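Local coordinates for amidohydrolase 3 domain-containing protein (Pyrococcus horikoshii, PDB 3IGH), which probably acts as a metal-dependent hydrolase on carbon-nitrogen bonds other than peptide bonds, at residues A[67-70]-A[71-74]; A[274-277]-A[278-282]. All blocks are in the same frame, centred on the assembly; numbering follows the deposited sequence.

Contact 1: residues A[67-70]-A[71-74]; sequences HLHL and DELG. With SO4 (sulfate ion), chain B.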
loop_
_atom_site.group_PDB
_atom_site.type_symbol
_atom_site.label_atom_id
_atom_site.label_comp_id
_atom_site.label_asym_id
_atom_site.label_seq_id
_atom_site.Cartn_x
_atom_site.Cartn_y
_atom_site.Cartn_z
ATOM N N HIS A 67 -9.489 -1.076 -18.689
ATOM C CA HIS A 67 -10.242 -2.301 -18.350
ATOM C C HIS A 67 -9.661 -3.510 -19.062
ATOM O O HIS A 67 -9.942 -3.734 -20.237
ATOM C CB HIS A 67 -11.730 -2.128 -18.715
ATOM C CG HIS A 67 -12.612 -3.283 -18.344
ATOM N ND1 HIS A 67 -13.745 -3.123 -17.577
ATOM C CD2 HIS A 67 -12.557 -4.598 -18.661
ATOM C CE1 HIS A 67 -14.346 -4.291 -17.432
ATOM N NE2 HIS A 67 -13.641 -5.205 -18.071
ATOM N N LEU A 68 -8.866 -4.300 -18.348
ATOM C CA LEU A 68 -8.418 -5.579 -18.879
ATOM C C LEU A 68 -8.186 -6.599 -17.768
ATOM O O LEU A 68 -8.284 -6.278 -16.580
ATOM C CB LEU A 68 -7.174 -5.414 -19.781
ATOM C CG LEU A 68 -5.955 -4.611 -19.325
ATOM C CD1 LEU A 68 -5.277 -5.207 -18.077
ATOM C CD2 LEU A 68 -4.971 -4.553 -20.472
ATOM N N HIS A 69 -7.857 -7.819 -18.171
ATOM C CA HIS A 69 -7.611 -8.913 -17.253
ATOM C C HIS A 69 -6.179 -9.362 -17.455
ATOM O O HIS A 69 -5.882 -10.130 -18.367
ATOM C CB HIS A 69 -8.562 -10.068 -17.549
ATOM C CG HIS A 69 -10.007 -9.683 -17.538
ATOM N ND1 HIS A 69 -10.777 -9.717 -16.396
ATOM C CD2 HIS A 69 -10.825 -9.269 -18.533
ATOM C CE1 HIS A 69 -12.008 -9.329 -16.686
ATOM N NE2 HIS A 69 -12.063 -9.047 -17.976
ATOM N N LEU A 70 -5.296 -8.868 -16.593
ATOM C CA LEU A 70 -3.863 -9.080 -16.699
ATOM C C LEU A 70 -3.516 -10.562 -16.587
ATOM O O LEU A 70 -2.714 -11.073 -17.364
ATOM C CB LEU A 70 -3.171 -8.261 -15.601
ATOM C CG LEU A 70 -1.916 -7.419 -15.794
ATOM C CD1 LEU A 70 -1.895 -6.660 -17.105
ATOM C CD2 LEU A 70 -1.778 -6.436 -14.634
ATOM N N ASP A 71 -4.148 -11.259 -15.645
ATOM C CA ASP A 71 -3.889 -12.688 -15.460
ATOM C C ASP A 71 -4.373 -13.525 -16.658
ATOM O O ASP A 71 -3.656 -14.410 -17.137
ATOM C CB ASP A 71 -4.489 -13.198 -14.142
ATOM C CG ASP A 71 -5.984 -12.886 -13.992
ATOM O OD1 ASP A 71 -6.568 -12.079 -14.762
ATOM O OD2 ASP A 71 -6.586 -13.462 -13.074
ATOM N N GLU A 72 -5.569 -13.215 -17.155
ATOM C CA GLU A 72 -6.128 -13.912 -18.306
ATOM C C GLU A 72 -5.343 -13.622 -19.579
ATOM O O GLU A 72 -5.230 -14.489 -20.432
ATOM C CB GLU A 72 -7.593 -13.565 -18.494
ATOM C CG GLU A 72 -8.504 -14.133 -17.410
ATOM C CD GLU A 72 -9.944 -13.637 -17.527
ATOM O OE1 GLU A 72 -10.307 -13.048 -18.570
ATOM O OE2 GLU A 72 -10.715 -13.839 -16.566
ATOM N N LEU A 73 -4.797 -12.413 -19.699
ATOM C CA LEU A 73 -3.976 -12.071 -20.859
ATOM C C LEU A 73 -2.703 -12.923 -20.864
ATOM O O LEU A 73 -2.319 -13.471 -21.895
ATOM C CB LEU A 73 -3.629 -10.576 -20.894
ATOM C CG LEU A 73 -2.625 -10.106 -21.963
ATOM C CD1 LEU A 73 -3.071 -10.478 -23.377
ATOM C CD2 LEU A 73 -2.367 -8.581 -21.854
ATOM N N GLY A 74 -2.062 -13.026 -19.708
ATOM C CA GLY A 74 -0.898 -13.899 -19.531
ATOM C C GLY A 74 -1.192 -15.341 -19.910
ATOM O O GLY A 74 -0.411 -15.947 -20.633
HETATM S S SO4 B . -16.129 -7.891 -18.091
HETATM O O1 SO4 B . -14.794 -7.930 -17.529
HETATM O O2 SO4 B . -16.030 -7.792 -19.539
HETATM O O3 SO4 B . -16.819 -9.132 -17.768
HETATM O O4 SO4 B . -16.841 -6.719 -17.569
HETATM O O HOH W 1 -9.369 -11.147 -14.299
#
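Glu72 brings its OE1 over one face of the His69 ring, the carboxylate nearly parallel to it. The two planes are only 13° apart, and Glu72 OE1 comes closest, 3.5 Å from His69 CG. The side chains run alongside each other and point the same way. Each has CG anti to its own carbonyl carbon, and Glu72 is extended beyond that atom. His69 holds the N-cap position, and its carbonyl O accepts Leu73 N at 2.9 Å in the first turn of helix 70-78. One step on, Gly74 N bonds to Leu70 O.

Asp71 works at the same helix start. Its CG sits between backbone N and carbonyl carbon (chi1 54°), which folds the carboxylate back over the turn. Asp71 OD1 takes Glu72 N at 2.8 Å, from well above the carboxylate plane. A water near the plane of the His69 ring is 2.9 Å from His69 ND1 and 3.0 Å from Asp71 OD1, so it can bridge the two side chains. ND1 also has a weak bond to Met208 O.

At NE2, the His69 ring meets a sulfate near the ring plane. Sulfate O1 lies at the edge of the His67 ring too. His67 NE2 donates to this oxygen at 3.0 Å with an N-H...O angle of 155°, whereas the bond from His69 NE2 to O1 is bent and weak. His67 ND1 is hydrogen-bonded to Glu338. Lys262, His314 and His339 also bind the sulfate.

His67, at the end of strand 58-68, and His69, just past it, form the HxH pair of the amidohydrolase barrel; in relatives this pair binds metal. Two imidazole nitrogens meeting on one oxygen are consistent with a pocket built for a metal centre or an anionic ligand, here filled by sulfate.

Contact 2: residues A[274-277]-A[278-282]; sequences ALLS and KPYSD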
loop_
_atom_site.group_PDB
_atom_site.type_symbol
_atom_site.label_atom_id
_atom_site.label_comp_id
_atom_site.label_asym_id
_atom_site.label_seq_id
_atom_site.Cartn_x
_atom_site.Cartn_y
_atom_site.Cartn_z
ATOM N N ALA A 274 -27.097 -10.267 -21.699
ATOM C CA ALA A 274 -27.177 -8.844 -21.412
ATOM C C ALA A 274 -28.638 -8.466 -21.228
ATOM O O ALA A 274 -29.506 -8.939 -21.971
ATOM C CB ALA A 274 -26.538 -8.014 -22.526
ATOM N N LEU A 275 -28.906 -7.623 -20.236
ATOM C CA LEU A 275 -30.285 -7.343 -19.819
ATOM C C LEU A 275 -30.893 -6.158 -20.556
ATOM O O LEU A 275 -30.484 -5.013 -20.364
ATOM C CB LEU A 275 -30.348 -7.125 -18.298
ATOM C CG LEU A 275 -31.741 -6.974 -17.673
ATOM C CD1 LEU A 275 -32.539 -8.273 -17.800
ATOM C CD2 LEU A 275 -31.593 -6.576 -16.210
ATOM N N LEU A 276 -31.898 -6.448 -21.376
ATOM C CA LEU A 276 -32.540 -5.457 -22.235
ATOM C C LEU A 276 -33.923 -5.061 -21.690
ATOM O O LEU A 276 -34.517 -5.823 -20.932
ATOM C CB LEU A 276 -32.701 -6.035 -23.652
ATOM C CG LEU A 276 -31.494 -6.669 -24.360
ATOM C CD1 LEU A 276 -31.818 -7.038 -25.804
ATOM C CD2 LEU A 276 -30.309 -5.732 -24.320
ATOM N N SER A 277 -34.423 -3.887 -22.079
ATOM C CA SER A 277 -35.766 -3.461 -21.674
ATOM C C SER A 277 -36.882 -4.084 -22.532
ATOM O O SER A 277 -38.054 -4.067 -22.142
ATOM C CB SER A 277 -35.879 -1.933 -21.645
ATOM O OG SER A 277 -35.432 -1.356 -22.856
ATOM N N LYS A 278 -36.514 -4.637 -23.690
ATOM C CA LYS A 278 -37.441 -5.365 -24.577
ATOM C C LYS A 278 -36.722 -6.620 -25.056
ATOM O O LYS A 278 -35.489 -6.642 -25.063
ATOM C CB LYS A 278 -37.856 -4.493 -25.762
ATOM C CG LYS A 278 -38.946 -3.492 -25.439
ATOM C CD LYS A 278 -39.276 -2.636 -26.650
ATOM C CE LYS A 278 -40.223 -1.501 -26.290
ATOM N NZ LYS A 278 -40.341 -0.513 -27.402
ATOM N N PRO A 279 -37.467 -7.687 -25.430
ATOM C CA PRO A 279 -36.780 -8.924 -25.831
ATOM C C PRO A 279 -35.773 -8.777 -26.982
ATOM O O PRO A 279 -35.814 -7.789 -27.721
ATOM C CB PRO A 279 -37.934 -9.853 -26.225
ATOM C CG PRO A 279 -39.095 -9.351 -25.412
ATOM C CD PRO A 279 -38.933 -7.858 -25.454
ATOM N N TYR A 280 -34.857 -9.738 -27.082
ATOM C CA TYR A 280 -33.871 -9.790 -28.167
ATOM C C TYR A 280 -34.567 -9.893 -29.516
ATOM O O TYR A 280 -35.606 -10.549 -29.637
ATOM C CB TYR A 280 -32.921 -10.973 -27.970
ATOM C CG TYR A 280 -31.791 -10.658 -27.014
ATOM C CD1 TYR A 280 -31.981 -10.717 -25.631
ATOM C CD2 TYR A 280 -30.541 -10.276 -27.493
ATOM C CE1 TYR A 280 -30.943 -10.417 -24.745
ATOM C CE2 TYR A 280 -29.490 -9.972 -26.619
ATOM C CZ TYR A 280 -29.708 -10.041 -25.248
ATOM O OH TYR A 280 -28.689 -9.742 -24.387
ATOM N N SER A 281 -34.009 -9.223 -30.517
ATOM C CA SER A 281 -34.609 -9.216 -31.849
ATOM C C SER A 281 -34.508 -10.563 -32.560
ATOM O O SER A 281 -35.375 -10.902 -33.364
ATOM C CB SER A 281 -34.016 -8.094 -32.689
ATOM O OG SER A 281 -34.304 -6.850 -32.083
ATOM N N ASP A 282 -33.477 -11.341 -32.243
ATOM C CA ASP A 282 -33.313 -12.676 -32.834
ATOM C C ASP A 282 -33.641 -13.816 -31.868
ATOM O O ASP A 282 -33.390 -14.986 -32.170
ATOM C CB ASP A 282 -31.905 -12.848 -33.424
ATOM C CG ASP A 282 -30.790 -12.682 -32.384
ATOM O OD1 ASP A 282 -31.066 -12.298 -31.222
ATOM O OD2 ASP A 282 -29.620 -12.938 -32.741
HETATM O O HOH W 2 -34.054 -2.920 -25.075
#
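Leu276 sets its CD1 methyl squarely over the face of Tyr280. The carbon is 3.5 Å from the ring centroid and only 5° off the ring normal, a clear CH-pi contact. The two side chains cross at about a right angle, so the leucine meets the ring end-on with its branch tip. Leu276 CG is anti to its carbonyl carbon (chi1 -51°), and this carries the methyl across the turn to the tyrosine.

The far end of the ring is held as well. Tyr280 OH donates to Ala274 O at 2.7 Å. The hydroxyl approaches well to the side of the C=O direction, at 116°, and is tilted out of the carbonyl plane. Ala274 CB packs beside the same hydroxyl, 3.3 Å from OH. The ring thus reaches from one arm of the bend to the other, with an apolar contact over its face and a polar one at its end. At the bend itself Leu276 CB lies close to Lys278 O, at 3.2 Å.

With an alanine here in place of the tyrosine, Ala274 O would probably lose this donor and the Leu276 methyl the ring it rests on, so the two arms of the bend would be less firmly joined.

Arg379 is hydrogen-bonded to the carbonyls of Lys278 and Pro279. Asp282 forms salt bridges with Arg272 and Arg374. The arrangement is an irregular loop closed on itself by a side chain-to-backbone bond and an aromatic contact. It belongs to the long connection between strand 256-264 and helix 294-305 of the TIM-barrel fold.

How the contacts relate
From the N terminus, the chain reaches contact 1 where strand 58-68 gives way to helix 70-78. Contact 2 forms much later, in the loop between strand 256-264 and helix 294-305. The two are in series, neither nested nor crossed. Each closes a short local turn. The centres of contact 1 and contact 2 are about 29 Å apart. The nearest atoms of contact 1 and contact 2 are about 14 Å apart. The centre of contact 1 is about 7 Å from the centre of the chain, that of contact 2 about 25 Å. The sulfate held by contact 1 is also bound by Lys262, on strand 256-264, before the loop of contact 2; it does not join them.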